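Local coordinates for protein D-ribulose-5-phosphate 3-epimerase, putative (PDB 1TQX) that probably interconverts D-ribulose 5-phosphate and D-xylulose 5-phosphate as a zinc-binding ribulose-phosphate 3-epimerase with a TIM-barrel fold, at residues Ala9-Ala14 and Ile197-Thr202; His36-Asp41 and Asp68-Val73; Ile121-Asp126 and Val147-Gly152; Leu143-Glu148 and Gln177-Leu182. All blocks are in the same frame, centred on the assembly; numbering follows the deposited sequence.

Contacts 1, 2 and 4 are buried pairings of parallel strands in one eight-stranded barrel, whereas contact 3 lies at the surface between two loops that follow barrel strands. Contacts 2 and 4 share the zinc ion: three ligands come from contact 2 and the fourth, Asp179, from contact 4, and the hydrogen bond of Gln177 to Asp68 also joins them. Contacts 1 and 4 hold neighbouring strands and both reach the sulfate, which they meet through backbone N-H groups and one threonine hydroxyl. Contact 3 shares Val147 and Glu148 with contact 4, yet it has no hydrogen bond across its segments and rests on proline and lysine carbons against each other and against the Val147 backbone.

Contact 1: residues Ala9-Ala14 and Ile197-Thr202. With SO4 (sulfate ion), chain C.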
loop_
_atom_site.group_PDB
_atom_site.type_symbol
_atom_site.label_atom_id
_atom_site.label_comp_id
_atom_site.label_asym_id
_atom_site.label_seq_id
_atom_site.Cartn_x
_atom_site.Cartn_y
_atom_site.Cartn_z
ATOM N N ALA A 9 3.221 -5.910 4.718
ATOM C CA ALA A 9 1.952 -6.123 4.026
ATOM C C ALA A 9 2.138 -6.859 2.700
ATOM O O ALA A 9 2.349 -6.238 1.661
ATOM C CB ALA A 9 1.264 -4.778 3.789
ATOM N N PRO A 10 2.049 -8.200 2.724
ATOM C CA PRO A 10 2.208 -9.019 1.516
ATOM C C PRO A 10 1.173 -8.627 0.460
ATOM O O PRO A 10 -0.007 -8.455 0.770
ATOM C CB PRO A 10 1.989 -10.443 2.029
ATOM C CG PRO A 10 2.432 -10.362 3.483
ATOM C CD PRO A 10 1.829 -9.046 3.911
ATOM N N SER A 11 1.617 -8.484 -0.785
ATOM C CA SER A 11 0.722 -8.110 -1.877
ATOM C C SER A 11 0.180 -9.368 -2.551
ATOM O O SER A 11 0.922 -10.076 -3.229
ATOM C CB SER A 11 1.475 -7.250 -2.897
ATOM O OG SER A 11 0.598 -6.809 -3.919
ATOM N N VAL A 12 -1.116 -9.633 -2.372
ATOM C CA VAL A 12 -1.760 -10.828 -2.928
ATOM C C VAL A 12 -1.747 -10.953 -4.449
ATOM O O VAL A 12 -2.029 -12.020 -4.989
ATOM C CB VAL A 12 -3.237 -10.957 -2.452
ATOM C CG1 VAL A 12 -3.282 -11.063 -0.940
ATOM C CG2 VAL A 12 -4.060 -9.760 -2.927
ATOM N N LEU A 13 -1.430 -9.863 -5.135
ATOM C CA LEU A 13 -1.373 -9.865 -6.594
ATOM C C LEU A 13 -0.354 -10.911 -7.052
ATOM O O LEU A 13 -0.503 -11.522 -8.114
ATOM C CB LEU A 13 -0.947 -8.478 -7.095
ATOM C CG LEU A 13 -0.988 -8.181 -8.596
ATOM C CD1 LEU A 13 -2.423 -7.932 -9.038
ATOM C CD2 LEU A 13 -0.135 -6.951 -8.889
ATOM N N ALA A 14 0.677 -11.115 -6.234
ATOM C CA ALA A 14 1.744 -12.067 -6.537
ATOM C C ALA A 14 1.470 -13.509 -6.092
ATOM O O ALA A 14 2.292 -14.396 -6.313
ATOM C CB ALA A 14 3.053 -11.579 -5.921
ATOM N N ILE A 197 6.203 0.841 6.443
ATOM C CA ILE A 197 5.251 -0.154 5.968
ATOM C C ILE A 197 5.811 -0.704 4.663
ATOM O O ILE A 197 6.091 0.047 3.730
ATOM C CB ILE A 197 3.855 0.453 5.731
ATOM C CG1 ILE A 197 3.360 1.121 7.021
ATOM C CG2 ILE A 197 2.883 -0.646 5.303
ATOM C CD1 ILE A 197 1.966 1.693 6.917
ATOM N N ILE A 198 5.963 -2.020 4.599
ATOM C CA ILE A 198 6.548 -2.656 3.428
ATOM C C ILE A 198 5.600 -3.546 2.644
ATOM O O ILE A 198 5.108 -4.547 3.166
ATOM C CB ILE A 198 7.758 -3.516 3.847
ATOM C CG1 ILE A 198 8.713 -2.682 4.710
ATOM C CG2 ILE A 198 8.446 -4.094 2.607
ATOM C CD1 ILE A 198 9.279 -1.452 4.025
ATOM N N VAL A 199 5.351 -3.191 1.389
ATOM C CA VAL A 199 4.497 -4.015 0.544
ATOM C C VAL A 199 5.425 -4.886 -0.296
ATOM O O VAL A 199 6.268 -4.374 -1.034
ATOM C CB VAL A 199 3.623 -3.155 -0.397
ATOM C CG1 VAL A 199 2.889 -4.054 -1.391
ATOM C CG2 VAL A 199 2.626 -2.348 0.419
ATOM N N ALA A 200 5.274 -6.200 -0.188
ATOM C CA ALA A 200 6.123 -7.114 -0.941
ATOM C C ALA A 200 5.279 -8.213 -1.558
ATOM O O ALA A 200 4.452 -8.824 -0.882
ATOM C CB ALA A 200 7.186 -7.724 -0.018
ATOM N N GLY A 201 5.490 -8.465 -2.843
ATOM C CA GLY A 201 4.730 -9.501 -3.513
ATOM C C GLY A 201 5.574 -10.718 -3.820
ATOM O O GLY A 201 5.578 -11.698 -3.071
ATOM N N THR A 202 6.300 -10.645 -4.927
ATOM C CA THR A 202 7.152 -11.734 -5.370
ATOM C C THR A 202 8.102 -12.280 -4.306
ATOM O O THR A 202 8.195 -13.498 -4.117
ATOM C CB THR A 202 8.000 -11.299 -6.580
ATOM O OG1 THR A 202 7.143 -10.789 -7.610
ATOM C CG2 THR A 202 8.789 -12.478 -7.126
HETATM S S SO4 C . 6.501 -6.831 -6.337
HETATM O O1 SO4 C . 5.900 -6.745 -4.993
HETATM O O2 SO4 C . 6.171 -5.615 -7.103
HETATM O O3 SO4 C . 7.960 -6.918 -6.215
HETATM O O4 SO4 C . 5.989 -8.031 -7.032
#
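The flat groups that meet between Ala9-Ala14 and Ile197-Thr202 are peptide carbonyls. Ser11 N stands above the plane of the Ala200 C=O, 50° out of it, and bonds to Ala200 O at 2.9 Å, while Pro10 CA brings its hydrogen to the same oxygen. At the Ile198 carbonyl, Ala9 N is tilted less from the plane and gives a nearly straight bond of 2.8 Å to Ile198 O. Ala9 O in turn receives the CA-H of Val199, and the Ala200 N-H reaches it weakly. Val199 has CG1 anti to its backbone N (chi1 172°), a placement that sets this methyl 3.8 Å from Ser11 CB. These segments lie on the first and last strands of the TIM barrel, which meet where the barrel closes; on its inner side Val199 packs on His36 and Ser11 OG lies close to Asp38. Beyond the strands, Ala14 CB sits 3.4 Å from Gly201 C, in the N-cap residue of helix 202-205. There the sulfate binds: Thr202 OG1 meets its O4 at 3.0 Å, and the Gly201 and Thr202 N-H groups add weak bonds. With chi1 at -54°, the Thr202 hydroxyl stays beside its own N, and both donors address O4. Gly201, Thr202 and Ser11 are predicted substrate-binding residues, and the sulfate probably marks the phosphate position.

Contact 2: residues His36-Asp41 and Asp68-Val73; sequences HLDVMD and DVHLMV. With ZN (zinc ion), chain D.
The imidazole of His36 spans from the carboxylate of Asp68 to the zinc ion. Its CB leads to CG, set anti to the backbone N (chi1 -165°), which turns the ring toward Asp68 and His70 on the neighbouring strand. ND1 donates to Asp68 OD2 at 2.6 Å. That oxygen lies in the ring plane, but the ring meets it from above the carboxylate plane, 49° out of it. CE1 passes beside the same oxygen, and at the far corner NE2 binds zinc at 2.2 Å while resting 3.5 Å from His70 CB. Asp68 OD2 also accepts from Gln177 NE2 and OD1 from Gln88 NE2, so this second-shell carboxylate is held at both oxygens and fixes the rotation of the ring. Asp38 OD1 and His70 ND1 bind the metal at 2.1 Å and 2.3 Å, and His70 NE2 is bonded to His92. Met72 bends over this side: its CG lies over one face of the His70 ring, offset toward the rim, and its CE comes against Asp38 and presses tightly on Met40 CE at 3.4 Å. On the outward face Val39 CG2 packs 3.6 Å from Val69 CG1, with Leu71 and Val73 next to Val39, and Ile55 of helix 52-58 packing on Leu37, Val39 and Val69. Four backbone hydrogen bonds, in which Leu37 and Val39 alternate with Asp68, His70 and Met72, join the parallel strands of this beta-alpha-beta unit. The inward faces form most of the metal site of a TIM-barrel epimerase, where Asp38 is the predicted proton acceptor and Asp179 completes the zinc ligands.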
loop_
_atom_site.group_PDB
_atom_site.type_symbol
_atom_site.label_atom_id
_atom_site.label_comp_id
_atom_site.label_asym_id
_atom_site.label_seq_id
_atom_site.Cartn_x
_atom_site.Cartn_y
_atom_site.Cartn_z
ATOM N N HIS A 36 -2.116 -6.613 1.596
ATOM C CA HIS A 36 -2.201 -5.560 0.588
ATOM C C HIS A 36 -2.991 -6.013 -0.632
ATOM O O HIS A 36 -2.576 -6.931 -1.351
ATOM C CB HIS A 36 -0.789 -5.141 0.173
ATOM C CG HIS A 36 -0.738 -3.849 -0.576
ATOM N ND1 HIS A 36 -0.911 -2.627 0.039
ATOM C CD2 HIS A 36 -0.537 -3.585 -1.887
ATOM C CE1 HIS A 36 -0.817 -1.667 -0.860
ATOM N NE2 HIS A 36 -0.590 -2.220 -2.037
ATOM N N LEU A 37 -4.115 -5.346 -0.877
ATOM C CA LEU A 37 -5.010 -5.695 -1.975
ATOM C C LEU A 37 -5.002 -4.682 -3.121
ATOM O O LEU A 37 -5.576 -3.598 -3.005
ATOM C CB LEU A 37 -6.435 -5.841 -1.415
ATOM C CG LEU A 37 -6.520 -6.788 -0.210
ATOM C CD1 LEU A 37 -7.779 -6.523 0.621
ATOM C CD2 LEU A 37 -6.488 -8.224 -0.719
ATOM N N ASP A 38 -4.356 -5.045 -4.226
ATOM C CA ASP A 38 -4.272 -4.170 -5.397
ATOM C C ASP A 38 -5.474 -4.265 -6.331
ATOM O O ASP A 38 -5.709 -5.305 -6.942
ATOM C CB ASP A 38 -3.003 -4.480 -6.206
ATOM C CG ASP A 38 -1.740 -4.041 -5.499
ATOM O OD1 ASP A 38 -1.719 -2.915 -4.976
ATOM O OD2 ASP A 38 -0.758 -4.808 -5.480
ATOM N N VAL A 39 -6.209 -3.163 -6.450
ATOM C CA VAL A 39 -7.384 -3.084 -7.318
ATOM C C VAL A 39 -7.002 -2.272 -8.560
ATOM O O VAL A 39 -6.616 -1.110 -8.447
ATOM C CB VAL A 39 -8.554 -2.390 -6.589
ATOM C CG1 VAL A 39 -9.794 -2.354 -7.481
ATOM C CG2 VAL A 39 -8.860 -3.139 -5.282
ATOM N N MET A 40 -7.099 -2.893 -9.734
ATOM C CA MET A 40 -6.744 -2.256 -11.009
ATOM C C MET A 40 -7.934 -2.378 -11.967
ATOM O O MET A 40 -8.555 -3.441 -12.048
ATOM C CB MET A 40 -5.507 -2.948 -11.591
ATOM C CG MET A 40 -4.337 -2.991 -10.619
ATOM S SD MET A 40 -3.028 -4.042 -11.236
ATOM C CE MET A 40 -1.731 -3.747 -10.014
ATOM N N ASP A 41 -8.239 -1.301 -12.695
ATOM C CA ASP A 41 -9.409 -1.291 -13.580
ATOM C C ASP A 41 -9.173 -1.241 -15.085
ATOM O O ASP A 41 -10.077 -0.875 -15.836
ATOM C CB ASP A 41 -10.322 -0.116 -13.196
ATOM C CG ASP A 41 -9.688 1.242 -13.480
ATOM O OD1 ASP A 41 -8.509 1.286 -13.896
ATOM O OD2 ASP A 41 -10.374 2.274 -13.288
ATOM N N ASP A 68 -5.706 -3.624 3.608
ATOM C CA ASP A 68 -5.104 -2.444 3.002
ATOM C C ASP A 68 -5.351 -2.470 1.487
ATOM O O ASP A 68 -4.693 -3.198 0.741
ATOM C CB ASP A 68 -3.612 -2.445 3.351
ATOM C CG ASP A 68 -2.844 -1.337 2.684
ATOM O OD1 ASP A 68 -3.359 -0.201 2.590
ATOM O OD2 ASP A 68 -1.693 -1.610 2.277
ATOM N N VAL A 69 -6.309 -1.659 1.046
ATOM C CA VAL A 69 -6.697 -1.609 -0.363
ATOM C C VAL A 69 -6.058 -0.472 -1.149
ATOM O O VAL A 69 -6.256 0.704 -0.838
ATOM C CB VAL A 69 -8.241 -1.505 -0.511
ATOM C CG1 VAL A 69 -8.632 -1.684 -1.972
ATOM C CG2 VAL A 69 -8.926 -2.561 0.361
ATOM N N HIS A 70 -5.294 -0.834 -2.176
ATOM C CA HIS A 70 -4.629 0.144 -3.027
ATOM C C HIS A 70 -5.478 0.289 -4.287
ATOM O O HIS A 70 -5.504 -0.603 -5.132
ATOM C CB HIS A 70 -3.219 -0.341 -3.391
ATOM C CG HIS A 70 -2.449 0.611 -4.252
ATOM N ND1 HIS A 70 -1.179 0.331 -4.712
ATOM C CD2 HIS A 70 -2.770 1.828 -4.753
ATOM C CE1 HIS A 70 -0.753 1.334 -5.460
ATOM N NE2 HIS A 70 -1.699 2.254 -5.501
ATOM N N LEU A 71 -6.168 1.418 -4.403
ATOM C CA LEU A 71 -7.038 1.680 -5.540
ATOM C C LEU A 71 -6.322 2.309 -6.732
ATOM O O LEU A 71 -6.199 3.526 -6.819
ATOM C CB LEU A 71 -8.197 2.587 -5.105
ATOM C CG LEU A 71 -9.086 2.017 -3.989
ATOM C CD1 LEU A 71 -9.958 3.121 -3.391
ATOM C CD2 LEU A 71 -9.939 0.889 -4.552
ATOM N N MET A 72 -5.830 1.473 -7.640
ATOM C CA MET A 72 -5.173 1.970 -8.848
ATOM C C MET A 72 -6.291 2.001 -9.881
ATOM O O MET A 72 -6.297 1.229 -10.840
ATOM C CB MET A 72 -4.060 1.020 -9.295
ATOM C CG MET A 72 -2.822 1.093 -8.415
ATOM S SD MET A 72 -1.563 -0.146 -8.806
ATOM C CE MET A 72 -1.948 -1.403 -7.597
ATOM N N VAL A 73 -7.240 2.906 -9.663
ATOM C CA VAL A 73 -8.406 3.021 -10.528
ATOM C C VAL A 73 -8.821 4.463 -10.762
ATOM O O VAL A 73 -8.399 5.370 -10.043
ATOM C CB VAL A 73 -9.624 2.330 -9.888
ATOM C CG1 VAL A 73 -9.322 0.860 -9.607
ATOM C CG2 VAL A 73 -9.992 3.054 -8.585
HETATM ZN ZN ZN D . -0.194 -1.675 -4.171
#

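Contact 3: residues Ile121-Asp126 and Val147-Gly152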
loop_
_atom_site.group_PDB
_atom_site.type_symbol
_atom_site.label_atom_id
_atom_site.label_comp_id
_atom_site.label_asym_id
_atom_site.label_seq_id
_atom_site.Cartn_x
_atom_site.Cartn_y
_atom_site.Cartn_z
ATOM N N ILE A 121 1.496 8.131 -4.969
ATOM C CA ILE A 121 2.098 8.889 -6.060
ATOM C C ILE A 121 2.984 7.958 -6.886
ATOM O O ILE A 121 3.721 7.137 -6.336
ATOM C CB ILE A 121 2.973 10.074 -5.556
ATOM C CG1 ILE A 121 3.901 9.605 -4.432
ATOM C CG2 ILE A 121 2.090 11.238 -5.133
ATOM C CD1 ILE A 121 4.864 10.676 -3.943
ATOM N N LYS A 122 2.901 8.090 -8.206
ATOM C CA LYS A 122 3.696 7.275 -9.112
ATOM C C LYS A 122 5.127 7.823 -9.199
ATOM O O LYS A 122 5.396 8.953 -8.792
ATOM C CB LYS A 122 3.024 7.234 -10.489
ATOM C CG LYS A 122 1.625 6.617 -10.441
ATOM C CD LYS A 122 1.077 6.246 -11.815
ATOM C CE LYS A 122 0.723 7.463 -12.649
ATOM N NZ LYS A 122 0.188 7.083 -13.996
ATOM N N PRO A 123 6.064 7.022 -9.728
ATOM C CA PRO A 123 7.467 7.430 -9.856
ATOM C C PRO A 123 7.742 8.843 -10.369
ATOM O O PRO A 123 8.552 9.564 -9.793
ATOM C CB PRO A 123 8.047 6.358 -10.773
ATOM C CG PRO A 123 7.269 5.134 -10.361
ATOM C CD PRO A 123 5.859 5.669 -10.284
ATOM N N LYS A 124 7.068 9.240 -11.443
ATOM C CA LYS A 124 7.288 10.562 -12.021
ATOM C C LYS A 124 6.592 11.731 -11.326
ATOM O O LYS A 124 6.776 12.878 -11.730
ATOM C CB LYS A 124 6.893 10.555 -13.502
ATOM C CG LYS A 124 7.631 9.514 -14.332
ATOM C CD LYS A 124 7.158 9.534 -15.777
ATOM C CE LYS A 124 7.798 8.419 -16.585
ATOM N NZ LYS A 124 7.291 8.401 -17.982
ATOM N N THR A 125 5.806 11.459 -10.287
ATOM C CA THR A 125 5.101 12.530 -9.577
ATOM C C THR A 125 5.917 13.107 -8.416
ATOM O O THR A 125 6.419 12.370 -7.569
ATOM C CB THR A 125 3.742 12.032 -9.044
ATOM O OG1 THR A 125 2.988 11.477 -10.126
ATOM C CG2 THR A 125 2.949 13.181 -8.434
ATOM N N ASP A 126 6.034 14.431 -8.388
ATOM C CA ASP A 126 6.787 15.156 -7.362
ATOM C C ASP A 126 6.117 15.087 -5.986
ATOM O O ASP A 126 4.981 15.526 -5.828
ATOM C CB ASP A 126 6.928 16.617 -7.807
ATOM C CG ASP A 126 7.685 17.476 -6.809
ATOM O OD1 ASP A 126 7.793 18.696 -7.056
ATOM O OD2 ASP A 126 8.171 16.945 -5.788
ATOM N N VAL A 147 8.087 1.532 -8.230
ATOM C CA VAL A 147 8.050 0.927 -9.551
ATOM C C VAL A 147 6.846 1.505 -10.299
ATOM O O VAL A 147 5.948 2.072 -9.678
ATOM C CB VAL A 147 7.909 -0.612 -9.464
ATOM C CG1 VAL A 147 6.456 -1.008 -9.182
ATOM C CG2 VAL A 147 8.389 -1.232 -10.741
ATOM N N GLU A 148 6.842 1.391 -11.627
ATOM C CA GLU A 148 5.722 1.880 -12.435
ATOM C C GLU A 148 4.557 0.927 -12.134
ATOM O O GLU A 148 4.604 -0.252 -12.477
ATOM C CB GLU A 148 6.094 1.829 -13.921
ATOM C CG GLU A 148 7.330 2.660 -14.273
ATOM C CD GLU A 148 8.030 2.202 -15.546
ATOM O OE1 GLU A 148 7.387 2.182 -16.621
ATOM O OE2 GLU A 148 9.232 1.859 -15.472
ATOM N N PRO A 149 3.489 1.432 -11.497
ATOM C CA PRO A 149 2.330 0.601 -11.146
ATOM C C PRO A 149 1.614 -0.132 -12.273
ATOM O O PRO A 149 1.502 0.372 -13.390
ATOM C CB PRO A 149 1.413 1.583 -10.417
ATOM C CG PRO A 149 1.699 2.870 -11.107
ATOM C CD PRO A 149 3.211 2.854 -11.231
ATOM N N GLY A 150 1.119 -1.325 -11.956
ATOM C CA GLY A 150 0.404 -2.122 -12.934
ATOM C C GLY A 150 0.781 -3.590 -12.878
ATOM O O GLY A 150 -0.071 -4.466 -13.043
ATOM N N PHE A 151 2.059 -3.867 -12.640
ATOM C CA PHE A 151 2.525 -5.247 -12.583
ATOM C C PHE A 151 3.572 -5.504 -11.513
ATOM O O PHE A 151 4.301 -4.600 -11.100
ATOM C CB PHE A 151 3.099 -5.665 -13.938
ATOM C CG PHE A 151 2.125 -5.554 -15.070
ATOM C CD1 PHE A 151 1.994 -4.364 -15.783
ATOM C CD2 PHE A 151 1.338 -6.643 -15.430
ATOM C CE1 PHE A 151 1.089 -4.267 -16.846
ATOM C CE2 PHE A 151 0.433 -6.554 -16.488
ATOM C CZ PHE A 151 0.311 -5.363 -17.196
ATOM N N GLY A 152 3.642 -6.756 -11.068
ATOM C CA GLY A 152 4.623 -7.130 -10.070
ATOM C C GLY A 152 5.837 -7.667 -10.803
ATOM O O GLY A 152 5.829 -7.737 -12.033
#
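Apolar contact in this small interface joins Pro123 and Lys122 to Pro149. The CD atoms of the two prolines, Pro123 and Pro149, face each other at 4.0 Å. The aliphatic part of Lys122 crosses Pro149 at about a right angle, with CD 3.5 Å and CG 3.8 Å from Pro149 CG. CG of the lysine stands beside its backbone N (chi1 -61°), and a bend at chi3 (-71°) turns the chain after CD, so that only the middle of the side chain rests on the ring. Contact with the backbone comes from Pro123, whose CG approaches Val147 O at 3.4 Å and also borders Glu148 N. No hydrogen bond links the segments. Opposite charges do lie near one another, Lys124 NZ and Glu148 OE1, but at 6.4 Å they do not form a salt bridge. Polar bonds instead shape each loop from within or from neighbours. Lys122 to Thr125 is a type I turn, closed by the 2.9 Å bond from Thr125 N to Lys122 O; Glu94 accepts from Lys122 N and Thr125 OG1, and Lys163 NZ reaches the carbonyls of Pro123 and Thr125. Gln154 NE2 gathers Glu148 O and Phe151 O in the other loop, whose Gly150 to Gly152 are predicted to bind substrate. The contact therefore joins the loop between strand 116-121 and helix 131-134 to the one between strand 141-145 and helix 161-170, near the edge of the active-site end, where Pro149 CB meets Met72.

Contact 4: residues Leu143-Glu148 and Gln177-Leu182. With ZN (zinc ion), chain D; SO4 (sulfate ion), chain C.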
loop_
_atom_site.group_PDB
_atom_site.type_symbol
_atom_site.label_atom_id
_atom_site.label_comp_id
_atom_site.label_asym_id
_atom_site.label_seq_id
_atom_site.Cartn_x
_atom_site.Cartn_y
_atom_site.Cartn_z
ATOM N N LEU A 143 1.713 6.225 0.047
ATOM C CA LEU A 143 2.287 5.064 -0.622
ATOM C C LEU A 143 3.187 5.544 -1.759
ATOM O O LEU A 143 2.702 6.004 -2.794
ATOM C CB LEU A 143 1.157 4.175 -1.173
ATOM C CG LEU A 143 1.455 2.756 -1.681
ATOM C CD1 LEU A 143 0.131 2.080 -2.047
ATOM C CD2 LEU A 143 2.373 2.792 -2.885
ATOM N N VAL A 144 4.497 5.449 -1.547
ATOM C CA VAL A 144 5.481 5.856 -2.539
ATOM C C VAL A 144 5.751 4.667 -3.461
ATOM O O VAL A 144 6.364 3.685 -3.044
ATOM C CB VAL A 144 6.818 6.286 -1.862
ATOM C CG1 VAL A 144 7.875 6.585 -2.920
ATOM C CG2 VAL A 144 6.590 7.508 -0.980
ATOM N N MET A 145 5.273 4.740 -4.701
ATOM C CA MET A 145 5.508 3.656 -5.650
ATOM C C MET A 145 6.998 3.634 -5.965
ATOM O O MET A 145 7.579 4.671 -6.297
ATOM C CB MET A 145 4.737 3.878 -6.956
ATOM C CG MET A 145 3.224 3.716 -6.864
ATOM S SD MET A 145 2.706 2.085 -6.269
ATOM C CE MET A 145 3.401 1.000 -7.498
ATOM N N THR A 146 7.614 2.462 -5.853
ATOM C CA THR A 146 9.035 2.336 -6.163
ATOM C C THR A 146 9.198 1.624 -7.503
ATOM O O THR A 146 10.290 1.182 -7.869
ATOM C CB THR A 146 9.797 1.588 -5.049
ATOM O OG1 THR A 146 9.072 0.415 -4.661
ATOM C CG2 THR A 146 9.977 2.499 -3.835
ATOM N N VAL A 147 8.087 1.532 -8.230
ATOM C CA VAL A 147 8.050 0.927 -9.551
ATOM C C VAL A 147 6.846 1.505 -10.299
ATOM O O VAL A 147 5.948 2.072 -9.678
ATOM C CB VAL A 147 7.909 -0.612 -9.464
ATOM C CG1 VAL A 147 6.456 -1.008 -9.182
ATOM C CG2 VAL A 147 8.389 -1.232 -10.741
ATOM N N GLU A 148 6.842 1.391 -11.627
ATOM C CA GLU A 148 5.722 1.880 -12.435
ATOM C C GLU A 148 4.557 0.927 -12.134
ATOM O O GLU A 148 4.604 -0.252 -12.477
ATOM C CB GLU A 148 6.094 1.829 -13.921
ATOM C CG GLU A 148 7.330 2.660 -14.273
ATOM C CD GLU A 148 8.030 2.202 -15.546
ATOM O OE1 GLU A 148 7.387 2.182 -16.621
ATOM O OE2 GLU A 148 9.232 1.859 -15.472
ATOM N N GLN A 177 4.699 4.115 3.171
ATOM C CA GLN A 177 4.640 2.792 2.571
ATOM C C GLN A 177 5.376 2.763 1.228
ATOM O O GLN A 177 5.300 3.713 0.450
ATOM C CB GLN A 177 3.154 2.426 2.397
ATOM C CG GLN A 177 2.858 1.028 1.905
ATOM C CD GLN A 177 1.366 0.743 1.889
ATOM O OE1 GLN A 177 0.579 1.560 1.407
ATOM N NE2 GLN A 177 0.969 -0.416 2.408
ATOM N N VAL A 178 6.113 1.685 0.974
ATOM C CA VAL A 178 6.842 1.542 -0.285
ATOM C C VAL A 178 6.267 0.323 -0.974
ATOM O O VAL A 178 5.930 -0.664 -0.322
ATOM C CB VAL A 178 8.370 1.396 -0.068
ATOM C CG1 VAL A 178 8.941 2.742 0.359
ATOM C CG2 VAL A 178 8.665 0.336 0.981
ATOM N N ASP A 179 6.177 0.382 -2.295
ATOM C CA ASP A 179 5.538 -0.690 -3.042
ATOM C C ASP A 179 6.144 -0.843 -4.435
ATOM O O ASP A 179 6.094 0.083 -5.243
ATOM C CB ASP A 179 4.049 -0.324 -3.100
ATOM C CG ASP A 179 3.195 -1.317 -3.858
ATOM O OD1 ASP A 179 1.969 -1.058 -3.895
ATOM O OD2 ASP A 179 3.705 -2.323 -4.400
ATOM N N GLY A 180 6.718 -2.013 -4.705
ATOM C CA GLY A 180 7.331 -2.258 -6.001
ATOM C C GLY A 180 8.774 -2.721 -5.906
ATOM O O GLY A 180 9.684 -1.920 -5.687
ATOM N N GLY A 181 8.980 -4.024 -6.053
ATOM C CA GLY A 181 10.322 -4.576 -5.999
ATOM C C GLY A 181 10.953 -4.688 -4.622
ATOM O O GLY A 181 12.178 -4.736 -4.511
ATOM N N LEU A 182 10.138 -4.727 -3.571
ATOM C CA LEU A 182 10.679 -4.846 -2.222
ATOM C C LEU A 182 11.123 -6.269 -1.903
ATOM O O LEU A 182 10.374 -7.228 -2.103
ATOM C CB LEU A 182 9.644 -4.400 -1.172
ATOM C CG LEU A 182 9.591 -2.911 -0.805
ATOM C CD1 LEU A 182 10.947 -2.478 -0.232
ATOM C CD2 LEU A 182 9.249 -2.080 -2.031
HETATM ZN ZN ZN D . -0.194 -1.675 -4.171
HETATM S S SO4 C . 6.501 -6.831 -6.337
HETATM O O1 SO4 C . 5.900 -6.745 -4.993
HETATM O O2 SO4 C . 6.171 -5.615 -7.103
HETATM O O3 SO4 C . 7.960 -6.918 -6.215
HETATM O O4 SO4 C . 5.989 -8.031 -7.032
#
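Thr146 reaches across with its hydroxyl to a backbone carbonyl just past the strand end: OG1 donates to Gly180 O at 2.6 Å. Its chi1 of 46° puts OG1 between its own N and carbonyl carbon, aimed at that oxygen. Gly180 has a positive phi of 126°, and Val147 CG1 lies directly against its CA at 3.5 Å. Thr146 N also grips Asp179 O at 2.9 Å, coming from above the carbonyl plane. These bonds fix the backbone around Asp179, the predicted proton donor, whose carboxylate extends into the barrel, where OD1 binds zinc at 2.3 Å. Leu143 CD2 packs on Asp179 CB, also 3.5 Å away, and Leu143 CG touches Gln177 OE1 at 3.4 Å; the amide NE2 of Gln177 bonds to Asp68. Met145 runs alongside Asp179, its CE 3.6 Å from Asp179 O. Gly181, a predicted substrate-binding residue, gives weak bonds from its N to the sulfate. The strands are parallel neighbours in the barrel, linked through helix 161-170, while strand 197-200 flanks 175-179 on its other side and helix 184-193 packs outside, against Val178 and Leu182.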